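PDB 6T5K: Zn-dependent hydrolase, glyoxylase from Echinicola vietnamensis, which probably hydrolyses beta-lactam antibiotics, carbapenems among them, to substituted beta-amino acids, as a zinc-dependent class B metallo-beta-lactamase. Local coordinates for residues G107-F112 with I117-F122; E144-L147 with K152-F155; V204-I209 with H233-L238; L216-V219 with N225-D228. One frame throughout, in Å; residues are numbered along the deposited sequence.

Contact 1. Residues G107-F112 with I117-F122. With EDO (1,2-ethanediol), chain F.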
loop_
_atom_site.group_PDB
_atom_site.type_symbol
_atom_site.label_atom_id
_atom_site.label_comp_id
_atom_site.label_asym_id
_atom_site.label_seq_id
_atom_site.Cartn_x
_atom_site.Cartn_y
_atom_site.Cartn_z
ATOM N N GLY A 107 1.981 5.674 9.906
ATOM C CA GLY A 107 1.737 5.986 11.297
ATOM C C GLY A 107 2.276 4.942 12.255
ATOM O O GLY A 107 2.612 5.256 13.399
ATOM N N GLY A 108 2.383 3.701 11.806
ATOM C CA GLY A 108 2.854 2.630 12.661
ATOM C C GLY A 108 4.275 2.161 12.440
ATOM O O GLY A 108 4.637 1.069 12.888
ATOM N N LEU A 109 5.126 2.977 11.825
ATOM C CA LEU A 109 6.457 2.479 11.502
ATOM C C LEU A 109 7.266 2.085 12.740
ATOM O O LEU A 109 8.120 1.193 12.656
ATOM C CB LEU A 109 7.238 3.511 10.711
ATOM C CG LEU A 109 6.889 3.598 9.231
ATOM C CD1 LEU A 109 7.779 4.653 8.621
ATOM C CD2 LEU A 109 7.061 2.273 8.516
ATOM N N GLU A 110 7.054 2.745 13.883
ATOM C CA GLU A 110 7.902 2.421 15.028
ATOM C C GLU A 110 7.721 0.968 15.466
ATOM O O GLU A 110 8.663 0.356 15.990
ATOM C CB GLU A 110 7.657 3.381 16.196
ATOM C CG GLU A 110 8.205 2.887 17.534
ATOM C CD GLU A 110 9.736 2.699 17.576
ATOM O OE1 GLU A 110 10.466 3.199 16.689
ATOM O OE2 GLU A 110 10.213 2.057 18.533
ATOM N N ALA A 111 6.535 0.389 15.251
ATOM C CA ALA A 111 6.344 -1.018 15.562
ATOM C C ALA A 111 7.257 -1.902 14.717
ATOM O O ALA A 111 7.717 -2.948 15.174
ATOM C CB ALA A 111 4.878 -1.406 15.374
ATOM N N PHE A 112 7.492 -1.518 13.465
ATOM C CA PHE A 112 8.431 -2.261 12.636
ATOM C C PHE A 112 9.857 -2.006 13.091
ATOM O O PHE A 112 10.653 -2.946 13.236
ATOM C CB PHE A 112 8.253 -1.859 11.176
ATOM C CG PHE A 112 7.056 -2.472 10.528
ATOM C CD1 PHE A 112 5.808 -1.882 10.626
ATOM C CD2 PHE A 112 7.170 -3.655 9.823
ATOM C CE1 PHE A 112 4.704 -2.454 10.021
ATOM C CE2 PHE A 112 6.069 -4.224 9.231
ATOM C CZ PHE A 112 4.837 -3.617 9.336
ATOM N N ILE A 117 12.929 -4.387 11.781
ATOM C CA ILE A 117 12.463 -4.577 10.406
ATOM C C ILE A 117 12.696 -3.273 9.670
ATOM O O ILE A 117 12.205 -2.226 10.108
ATOM C CB ILE A 117 10.984 -4.974 10.362
ATOM C CG1 ILE A 117 10.728 -6.249 11.167
ATOM C CG2 ILE A 117 10.548 -5.189 8.889
ATOM C CD1 ILE A 117 9.261 -6.497 11.492
ATOM N N PRO A 118 13.408 -3.276 8.548
ATOM C CA PRO A 118 13.721 -2.014 7.884
ATOM C C PRO A 118 12.523 -1.466 7.137
ATOM O O PRO A 118 11.703 -2.216 6.605
ATOM C CB PRO A 118 14.811 -2.410 6.884
ATOM C CG PRO A 118 14.549 -3.863 6.600
ATOM C CD PRO A 118 14.084 -4.422 7.922
ATOM N N SER A 119 12.450 -0.142 7.082
ATOM C CA SER A 119 11.397 0.553 6.369
ATOM C C SER A 119 11.974 1.314 5.184
ATOM O O SER A 119 13.065 1.899 5.268
ATOM C CB SER A 119 10.638 1.505 7.284
ATOM O OG SER A 119 11.476 2.503 7.843
ATOM N N TYR A 120 11.227 1.291 4.090
ATOM C CA TYR A 120 11.638 1.909 2.847
ATOM C C TYR A 120 10.536 2.812 2.318
ATOM O O TYR A 120 9.357 2.586 2.564
ATOM C CB TYR A 120 11.849 0.842 1.767
ATOM C CG TYR A 120 12.960 -0.127 2.047
ATOM C CD1 TYR A 120 12.771 -1.197 2.900
ATOM C CD2 TYR A 120 14.221 0.040 1.471
ATOM C CE1 TYR A 120 13.796 -2.095 3.157
ATOM C CE2 TYR A 120 15.247 -0.862 1.716
ATOM C CZ TYR A 120 15.029 -1.922 2.572
ATOM O OH TYR A 120 16.043 -2.816 2.818
ATOM N N ALA A 121 10.933 3.813 1.539
ATOM C CA ALA A 121 9.965 4.701 0.910
ATOM C C ALA A 121 10.681 5.497 -0.165
ATOM O O ALA A 121 11.910 5.505 -0.253
ATOM C CB ALA A 121 9.330 5.636 1.938
ATOM N N PHE A 122 9.895 6.142 -1.016
ATOM C CA PHE A 122 10.480 7.078 -1.965
ATOM C C PHE A 122 11.337 8.099 -1.231
ATOM O O PHE A 122 10.990 8.552 -0.140
ATOM C CB PHE A 122 9.348 7.804 -2.677
ATOM C CG PHE A 122 9.790 8.637 -3.855
ATOM C CD1 PHE A 122 10.550 8.086 -4.895
ATOM C CD2 PHE A 122 9.405 9.937 -3.948
ATOM C CE1 PHE A 122 10.926 8.859 -5.987
ATOM C CE2 PHE A 122 9.732 10.705 -5.063
ATOM C CZ PHE A 122 10.528 10.175 -6.070
HETATM C C1 EDO F . 9.868 7.313 14.202
HETATM O O1 EDO F . 10.630 8.022 13.182
HETATM C C2 EDO F . 9.720 5.782 14.004
HETATM O O2 EDO F . 10.642 4.911 14.761
#
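Phe-112 and Ile-117 meet through both backbone and side chains. The single hydrogen bond between the segments runs from Ile-117 N to Phe-112 O over 3.1 Å, with an N-H...O angle of 159°, from above the carbonyl plane. This bond links the helix to the backbone just before strand 119-122. Apolar packing sits beside it: Ile-117 CG2 approaches the edge of the Phe-112 ring near its plane, 3.8 Å from CD2, while Ile-117 CD1 lies 3.9 Å from that same ring carbon. Isoleucine suits the place because two methyls, CG2 at the edge and CD1 well out of the ring plane, close on one carbon.

The arrangement belongs to a beta-alpha-beta crossover of the alpha-beta/beta-alpha fold, in which strands 92-98 and 119-122 run parallel and Val-96 touches Leu-109, Phe-112 and Ser-119. Leu-109 CD2 packs on Ser-119 CB at 3.9 Å. Serine suits this buried place because it is small and its OG, between the backbone N and carbonyl carbon (chi1 60°), is hydrogen-bonded to His-113 NE2 and Gln-138 N.

Glu-110 OE1 accepts a 2.6 Å hydrogen bond from O2 of a 1,2-ethanediol, probably a crystallisation additive, also bonded to His-113 and Gln-136.

Contact 2. Residues E144-L147 with K152-F155. With EDO (1,2-ethanediol), chain C.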
loop_
_atom_site.group_PDB
_atom_site.type_symbol
_atom_site.label_atom_id
_atom_site.label_comp_id
_atom_site.label_asym_id
_atom_site.label_seq_id
_atom_site.Cartn_x
_atom_site.Cartn_y
_atom_site.Cartn_z
ATOM N N GLU A 144 13.080 2.764 -8.634
ATOM C CA GLU A 144 12.544 1.419 -8.430
ATOM C C GLU A 144 13.409 0.607 -7.473
ATOM O O GLU A 144 14.593 0.379 -7.729
ATOM C CB GLU A 144 12.335 0.628 -9.736
ATOM C CG GLU A 144 11.830 -0.843 -9.456
ATOM C CD GLU A 144 11.273 -1.583 -10.676
ATOM O OE1 GLU A 144 10.159 -1.258 -11.126
ATOM O OE2 GLU A 144 11.933 -2.525 -11.176
ATOM N N LEU A 145 12.746 0.009 -6.503
ATOM C CA LEU A 145 13.337 -0.763 -5.431
ATOM C C LEU A 145 12.852 -2.197 -5.583
ATOM O O LEU A 145 11.653 -2.436 -5.816
ATOM C CB LEU A 145 12.852 -0.210 -4.107
ATOM C CG LEU A 145 13.229 -0.962 -2.835
ATOM C CD1 LEU A 145 14.703 -0.838 -2.580
ATOM C CD2 LEU A 145 12.420 -0.465 -1.645
ATOM N N THR A 146 13.778 -3.145 -5.471
ATOM C CA THR A 146 13.454 -4.560 -5.461
ATOM C C THR A 146 13.591 -5.068 -4.031
ATOM O O THR A 146 14.626 -4.855 -3.393
ATOM C CB THR A 146 14.401 -5.338 -6.366
ATOM O OG1 THR A 146 14.329 -4.820 -7.696
ATOM C CG2 THR A 146 14.020 -6.777 -6.377
ATOM N N LEU A 147 12.541 -5.715 -3.535
ATOM C CA LEU A 147 12.551 -6.295 -2.200
ATOM C C LEU A 147 12.289 -7.789 -2.312
ATOM O O LEU A 147 11.233 -8.215 -2.801
ATOM C CB LEU A 147 11.509 -5.639 -1.305
ATOM C CG LEU A 147 11.795 -4.201 -0.945
ATOM C CD1 LEU A 147 10.590 -3.612 -0.239
ATOM C CD2 LEU A 147 13.033 -4.055 -0.087
ATOM N N LYS A 152 10.772 -14.997 -4.396
ATOM C CA LYS A 152 10.172 -14.030 -5.291
ATOM C C LYS A 152 10.639 -12.642 -4.892
ATOM O O LYS A 152 11.469 -12.470 -3.985
ATOM C CB LYS A 152 8.648 -14.149 -5.210
ATOM C CG LYS A 152 8.152 -15.510 -5.657
ATOM C CD LYS A 152 6.644 -15.631 -5.565
ATOM C CE LYS A 152 6.152 -17.057 -5.774
ATOM N NZ LYS A 152 6.632 -17.570 -7.100
ATOM N N ALA A 153 10.077 -11.635 -5.561
ATOM C CA ALA A 153 10.331 -10.261 -5.174
ATOM C C ALA A 153 9.084 -9.428 -5.402
ATOM O O ALA A 153 8.216 -9.777 -6.207
ATOM C CB ALA A 153 11.473 -9.657 -5.994
ATOM N N VAL A 154 9.014 -8.302 -4.702
ATOM C CA VAL A 154 8.028 -7.264 -4.944
ATOM C C VAL A 154 8.824 -6.017 -5.288
ATOM O O VAL A 154 9.945 -5.822 -4.816
ATOM C CB VAL A 154 7.095 -7.070 -3.719
ATOM C CG1 VAL A 154 7.891 -6.603 -2.476
ATOM C CG2 VAL A 154 5.899 -6.175 -4.086
ATOM N N PHE A 155 8.225 -5.163 -6.112
ATOM C CA PHE A 155 8.876 -3.991 -6.680
ATOM C C PHE A 155 8.135 -2.741 -6.251
ATOM O O PHE A 155 6.904 -2.717 -6.206
ATOM C CB PHE A 155 8.894 -4.133 -8.209
ATOM C CG PHE A 155 9.669 -5.344 -8.648
ATOM C CD1 PHE A 155 11.034 -5.264 -8.863
ATOM C CD2 PHE A 155 9.055 -6.586 -8.700
ATOM C CE1 PHE A 155 11.765 -6.386 -9.185
ATOM C CE2 PHE A 155 9.779 -7.713 -9.005
ATOM C CZ PHE A 155 11.133 -7.616 -9.283
HETATM C C1 EDO C . 10.722 -5.180 -12.904
HETATM O O1 EDO C . 11.054 -3.828 -13.192
HETATM C C2 EDO C . 9.289 -5.322 -12.407
HETATM O O2 EDO C . 8.366 -4.665 -13.302
#
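The beta hairpin formed by strands 144-149 and 152-157 is stitched here by Leu-147 and Val-154, an antiparallel hydrogen-bonded pair in the five-stranded sheet where 144-149 is an outermost strand. Leu-147 N donates to Val-154 O over 2.9 Å, nearly along the C=O axis, and Val-154 N returns a bond of equal length to Leu-147 O, its donor tilted slightly from the carbonyl plane. Leu-147 O also receives a CA-H...O contact from Ala-153 CA at 3.3 Å. Leucine and valine suit this buried face, where both side chains rest on Val-68 of strand 66-70.

The other face carries Thr-146 and Phe-155, a non-hydrogen-bonded pair whose side chains lie side by side and point the same way. With OG1 beside the backbone N (chi1 -58°), both branches of Thr-146 reach one ring carbon: OG1 is 3.4 Å and CG2 3.6 Å from Phe-155 CE1. CG2 also touches Ala-153 CB. On this partly solvent-facing side, threonine offers a packing methyl and a hydroxyl that can be hydrated. A 1,2-ethanediol, probably from the crystallisation liquor, is hydrogen-bonded through O1 to one conformer's Glu-144 OE2 and sets C2 over the Phe-155 ring centre, 3.7 Å above its plane.

Contact 3. Residues V204-I209 with H233-L238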
loop_
_atom_site.group_PDB
_atom_site.type_symbol
_atom_site.label_atom_id
_atom_site.label_comp_id
_atom_site.label_asym_id
_atom_site.label_seq_id
_atom_site.Cartn_x
_atom_site.Cartn_y
_atom_site.Cartn_z
ATOM N N VAL A 204 -1.787 11.450 -15.740
ATOM C CA VAL A 204 -0.578 11.108 -16.482
ATOM C C VAL A 204 0.166 9.985 -15.772
ATOM O O VAL A 204 0.607 9.017 -16.397
ATOM C CB VAL A 204 0.308 12.357 -16.648
ATOM C CG1 VAL A 204 1.641 12.034 -17.338
ATOM C CG2 VAL A 204 -0.438 13.439 -17.423
ATOM N N THR A 205 0.356 10.127 -14.457
ATOM C CA THR A 205 0.980 9.080 -13.654
ATOM C C THR A 205 0.233 7.763 -13.763
ATOM O O THR A 205 0.845 6.708 -13.961
ATOM C CB THR A 205 1.007 9.574 -12.214
ATOM O OG1 THR A 205 1.793 10.773 -12.182
ATOM C CG2 THR A 205 1.567 8.511 -11.276
ATOM N N VAL A 206 -1.100 7.808 -13.649
ATOM C CA VAL A 206 -1.853 6.561 -13.702
ATOM C C VAL A 206 -1.761 5.914 -15.079
ATOM O O VAL A 206 -1.705 4.687 -15.194
ATOM C CB VAL A 206 -3.292 6.744 -13.196
ATOM C CG1 VAL A 206 -4.088 5.460 -13.374
ATOM C CG2 VAL A 206 -3.212 7.141 -11.722
ATOM N N ASN A 207 -1.779 6.700 -16.149
ATOM C CA ASN A 207 -1.644 6.083 -17.448
ATOM C C ASN A 207 -0.275 5.419 -17.594
ATOM O O ASN A 207 -0.163 4.375 -18.267
ATOM C CB ASN A 207 -1.849 7.096 -18.571
ATOM C CG ASN A 207 -2.003 6.416 -19.930
ATOM O OD1 ASN A 207 -1.041 6.248 -20.672
ATOM N ND2 ASN A 207 -3.206 5.938 -20.214
ATOM N N LYS A 208 0.773 5.998 -16.979
ATOM C CA LYS A 208 2.080 5.355 -17.055
ATOM C C LYS A 208 2.011 3.984 -16.397
ATOM O O LYS A 208 2.600 3.007 -16.879
ATOM C CB LYS A 208 3.196 6.161 -16.425
ATOM C CG LYS A 208 3.488 7.413 -17.188
ATOM C CD LYS A 208 4.403 8.307 -16.434
ATOM C CE LYS A 208 5.676 7.626 -16.170
ATOM N NZ LYS A 208 6.515 8.357 -15.148
ATOM N N ILE A 209 1.261 3.888 -15.282
ATOM C CA ILE A 209 1.094 2.619 -14.559
ATOM C C ILE A 209 0.347 1.605 -15.417
ATOM O O ILE A 209 0.758 0.451 -15.548
ATOM C CB ILE A 209 0.361 2.858 -13.221
ATOM C CG1 ILE A 209 1.262 3.703 -12.292
ATOM C CG2 ILE A 209 0.013 1.536 -12.518
ATOM C CD1 ILE A 209 0.567 4.264 -11.097
ATOM N N HIS A 233 -8.200 2.391 -14.943
ATOM C CA HIS A 233 -8.931 3.168 -15.934
ATOM C C HIS A 233 -9.921 4.107 -15.276
ATOM O O HIS A 233 -10.056 5.263 -15.698
ATOM C CB HIS A 233 -9.609 2.216 -16.896
ATOM C CG HIS A 233 -8.651 1.328 -17.613
ATOM N ND1 HIS A 233 -8.947 0.026 -17.953
ATOM C CD2 HIS A 233 -7.379 1.547 -18.021
ATOM C CE1 HIS A 233 -7.907 -0.503 -18.580
ATOM N NE2 HIS A 233 -6.937 0.395 -18.613
ATOM N N TYR A 234 -10.625 3.624 -14.254
ATOM C CA TYR A 234 -11.533 4.470 -13.501
ATOM C C TYR A 234 -10.809 5.673 -12.909
ATOM O O TYR A 234 -11.293 6.805 -12.991
ATOM C CB TYR A 234 -12.184 3.668 -12.374
ATOM C CG TYR A 234 -13.064 4.577 -11.562
ATOM C CD1 TYR A 234 -14.287 4.994 -12.060
ATOM C CD2 TYR A 234 -12.655 5.056 -10.326
ATOM C CE1 TYR A 234 -15.074 5.876 -11.340
ATOM C CE2 TYR A 234 -13.414 5.955 -9.617
ATOM C CZ TYR A 234 -14.620 6.362 -10.121
ATOM O OH TYR A 234 -15.397 7.246 -9.400
ATOM N N THR A 235 -9.638 5.437 -12.317
ATOM C CA THR A 235 -8.916 6.513 -11.655
ATOM C C THR A 235 -8.415 7.529 -12.661
ATOM O O THR A 235 -8.519 8.737 -12.435
ATOM C CB THR A 235 -7.742 5.956 -10.859
ATOM O OG1 THR A 235 -8.252 5.080 -9.847
ATOM C CG2 THR A 235 -6.979 7.054 -10.195
ATOM N N GLU A 236 -7.831 7.055 -13.766
ATOM C CA GLU A 236 -7.395 8.001 -14.784
ATOM C C GLU A 236 -8.571 8.852 -15.270
ATOM O O GLU A 236 -8.454 10.082 -15.405
ATOM C CB GLU A 236 -6.703 7.275 -15.922
ATOM C CG GLU A 236 -6.109 8.263 -16.886
ATOM C CD GLU A 236 -5.493 7.650 -18.133
ATOM O OE1 GLU A 236 -5.288 6.429 -18.158
ATOM O OE2 GLU A 236 -5.222 8.422 -19.097
ATOM N N THR A 237 -9.713 8.213 -15.535
ATOM C CA THR A 237 -10.876 8.940 -16.040
ATOM C C THR A 237 -11.376 9.966 -15.032
ATOM O O THR A 237 -11.795 11.077 -15.396
ATOM C CB THR A 237 -11.992 7.947 -16.350
ATOM O OG1 THR A 237 -11.510 6.991 -17.302
ATOM C CG2 THR A 237 -13.239 8.672 -16.908
ATOM N N LEU A 238 -11.367 9.593 -13.759
ATOM C CA LEU A 238 -11.853 10.477 -12.711
ATOM C C LEU A 238 -11.076 11.778 -12.665
ATOM O O LEU A 238 -11.653 12.831 -12.365
ATOM C CB LEU A 238 -11.735 9.750 -11.374
ATOM C CG LEU A 238 -12.216 10.453 -10.107
ATOM C CD1 LEU A 238 -13.713 10.703 -10.168
ATOM C CD2 LEU A 238 -11.817 9.596 -8.905
#
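Asn-207 and Glu-236 supply the polar half of this helix-helix contact. Asn-207 ND2 donates to Glu-236 OE1 over 3.0 Å in an almost straight bond, the angle at hydrogen being 172°. The oxygen lies in the amide plane of Asn-207 and is met on its syn side, with the donor 21° out of the carboxylate plane. The two flat groups are nonetheless turned steeply against each other. Glu-236 reaches across with CG anti to its backbone N and an extended chain beyond. An amide facing a carboxylate suits this partly exposed margin, where a neutral donor can meet a presumably charged carboxylate.

The apolar half lies deeper and centres on Val-206, with Val-206 CA 5.8 Å from Glu-236 CA. Val-206 CG1 packs against Glu-236 CB at 4.1 Å, the two side chains sliding past each other in opposite directions. Val-206 CG2 meets Thr-235 CG2, also at 4.1 Å, with the side chains crossing at about a right angle. Threonine can be buried here because its methyl faces the valine while OG1 bonds to Leu-231 and Lys-185. Helix 201-212 adds two further neighbours to this side: Thr-235 touches its Trp-202, and Glu-236 its Pro-203.

The segment axes approach to 8.9 Å at 158°, an antiparallel pairing of two helices in an outer helical layer of the alpha-beta/beta-alpha metallo-beta-lactamase sandwich.

Contact 4. Residues L216-V219 with N225-D228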
loop_
_atom_site.group_PDB
_atom_site.type_symbol
_atom_site.label_atom_id
_atom_site.label_comp_id
_atom_site.label_asym_id
_atom_site.label_seq_id
_atom_site.Cartn_x
_atom_site.Cartn_y
_atom_site.Cartn_z
ATOM N N LEU A 216 -2.075 -6.782 -15.421
ATOM C CA LEU A 216 -2.534 -6.877 -14.044
ATOM C C LEU A 216 -3.859 -7.622 -13.956
ATOM O O LEU A 216 -4.789 -7.387 -14.738
ATOM C CB LEU A 216 -2.699 -5.498 -13.436
ATOM C CG LEU A 216 -1.382 -4.834 -13.077
ATOM C CD1 LEU A 216 -1.640 -3.370 -12.765
ATOM C CD2 LEU A 216 -0.731 -5.531 -11.904
ATOM N N ARG A 217 -3.977 -8.431 -12.904
ATOM C CA ARG A 217 -5.215 -9.118 -12.581
ATOM C C ARG A 217 -5.912 -8.555 -11.370
ATOM O O ARG A 217 -7.133 -8.676 -11.271
ATOM C CB ARG A 217 -4.955 -10.609 -12.345
ATOM C CG ARG A 217 -4.400 -11.253 -13.574
ATOM C CD ARG A 217 -4.605 -12.733 -13.615
ATOM N NE ARG A 217 -3.690 -13.416 -12.721
ATOM C CZ ARG A 217 -2.432 -13.745 -13.020
ATOM N NH1 ARG A 217 -1.914 -13.426 -14.191
ATOM N NH2 ARG A 217 -1.691 -14.401 -12.132
ATOM N N LEU A 218 -5.162 -7.963 -10.447
ATOM C CA LEU A 218 -5.727 -7.464 -9.204
ATOM C C LEU A 218 -5.068 -6.136 -8.883
ATOM O O LEU A 218 -3.836 -6.031 -8.917
ATOM C CB LEU A 218 -5.512 -8.454 -8.041
ATOM C CG LEU A 218 -6.062 -8.072 -6.652
ATOM C CD1 LEU A 218 -7.562 -8.126 -6.614
ATOM C CD2 LEU A 218 -5.450 -9.021 -5.646
ATOM N N VAL A 219 -5.896 -5.137 -8.571
ATOM C CA VAL A 219 -5.445 -3.800 -8.200
ATOM C C VAL A 219 -6.075 -3.465 -6.856
ATOM O O VAL A 219 -7.305 -3.521 -6.713
ATOM C CB VAL A 219 -5.851 -2.766 -9.270
ATOM C CG1 VAL A 219 -5.485 -1.348 -8.850
ATOM C CG2 VAL A 219 -5.183 -3.097 -10.592
ATOM N N ASN A 225 -12.870 -1.065 -2.025
ATOM C CA ASN A 225 -12.766 -2.407 -2.576
ATOM C C ASN A 225 -11.655 -2.513 -3.617
ATOM O O ASN A 225 -11.487 -1.634 -4.471
ATOM C CB ASN A 225 -14.097 -2.832 -3.204
ATOM C CG ASN A 225 -15.188 -3.066 -2.171
ATOM O OD1 ASN A 225 -14.919 -3.488 -1.056
ATOM N ND2 ASN A 225 -16.425 -2.782 -2.543
ATOM N N TRP A 226 -10.910 -3.620 -3.566
ATOM C CA TRP A 226 -10.004 -3.931 -4.645
ATOM C C TRP A 226 -10.782 -4.537 -5.815
ATOM O O TRP A 226 -11.933 -4.973 -5.698
ATOM C CB TRP A 226 -8.936 -4.884 -4.122
ATOM C CG TRP A 226 -9.470 -6.018 -3.316
ATOM C CD1 TRP A 226 -9.789 -7.257 -3.773
ATOM C CD2 TRP A 226 -9.711 -6.039 -1.896
ATOM N NE1 TRP A 226 -10.230 -8.038 -2.744
ATOM C CE2 TRP A 226 -10.210 -7.306 -1.582
ATOM C CE3 TRP A 226 -9.588 -5.091 -0.879
ATOM C CZ2 TRP A 226 -10.542 -7.664 -0.285
ATOM C CZ3 TRP A 226 -9.940 -5.439 0.394
ATOM C CH2 TRP A 226 -10.398 -6.712 0.682
ATOM N N GLY A 227 -10.105 -4.613 -6.930
ATOM C CA GLY A 227 -10.717 -5.064 -8.160
ATOM C C GLY A 227 -9.630 -5.407 -9.154
ATOM O O GLY A 227 -8.539 -5.837 -8.783
ATOM N N ASP A 228 -9.942 -5.254 -10.443
ATOM C CA ASP A 228 -9.026 -5.566 -11.534
ATOM C C ASP A 228 -8.524 -4.279 -12.190
ATOM O O ASP A 228 -8.576 -3.202 -11.584
ATOM C CB ASP A 228 -9.710 -6.562 -12.471
ATOM C CG ASP A 228 -11.029 -6.068 -12.995
ATOM O OD1 ASP A 228 -11.020 -4.968 -13.596
ATOM O OD2 ASP A 228 -12.078 -6.756 -12.767
#
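A single antiparallel beta bridge pairs Val-219, in strand 218-221, with Gly-227, in the loop that leads from that strand to helix 230-239; the connection between them carries the zinc ligand His-223. Val-219 N donates to Gly-227 O over 2.7 Å, from 35° above the carbonyl plane, whereas Gly-227 N answers with a 3.0 Å bond to Val-219 O that lies in the carbonyl plane. Gly-227 O also takes a CA-H...O contact from Leu-218 CA at 3.3 Å. The backbone of Gly-227 is almost fully extended (phi -164°, psi -151°), a conformation readily adopted by a residue without a side chain.

Leu-218 and Trp-226 lie side by side, pointing the same way, and touch through CD1 of each at 3.7 Å. The leucine methyl meets the indole obliquely, and Trp-226 NE1 is bonded to Glu-21. Val-219 CG2 packs against Asp-228 O at 3.5 Å. Asp-228 itself suits the approach to a helix: its carboxylate caps a backbone N just beyond the segment, and OD1 bonds to Thr-230.

Strand 218-221 is an outermost strand of its sheet. Its Leu-218 backbone is bonded to Leu-178 of the parallel strand 177-181 and to Gln-176 just before it, and Val-219 presses on Leu-231 and Leu-232 of helix 230-239.

Contact 1 is wholly buried, contacts 2 and 3 are partly so, and contact 4 lies at the surface. Contacts 1 and 2 touch through Tyr-120, which packs on Leu-145 and Leu-147, joining the strand of one sheet to the hairpin of the other. Contacts 2 and 4 involve the two outermost strands of the same five-stranded sheet, and both rely on reciprocal backbone bonds. Helix 230-239 is a partner in contact 3 and packs on Val-219 of contact 4, but contact 3 joins helices purely through side chains. Contact 1 mixes one backbone bond with apolar packing. Contacts 1 and 3 lie on opposite sides of the chain's centre, about 28 Å apart between centres.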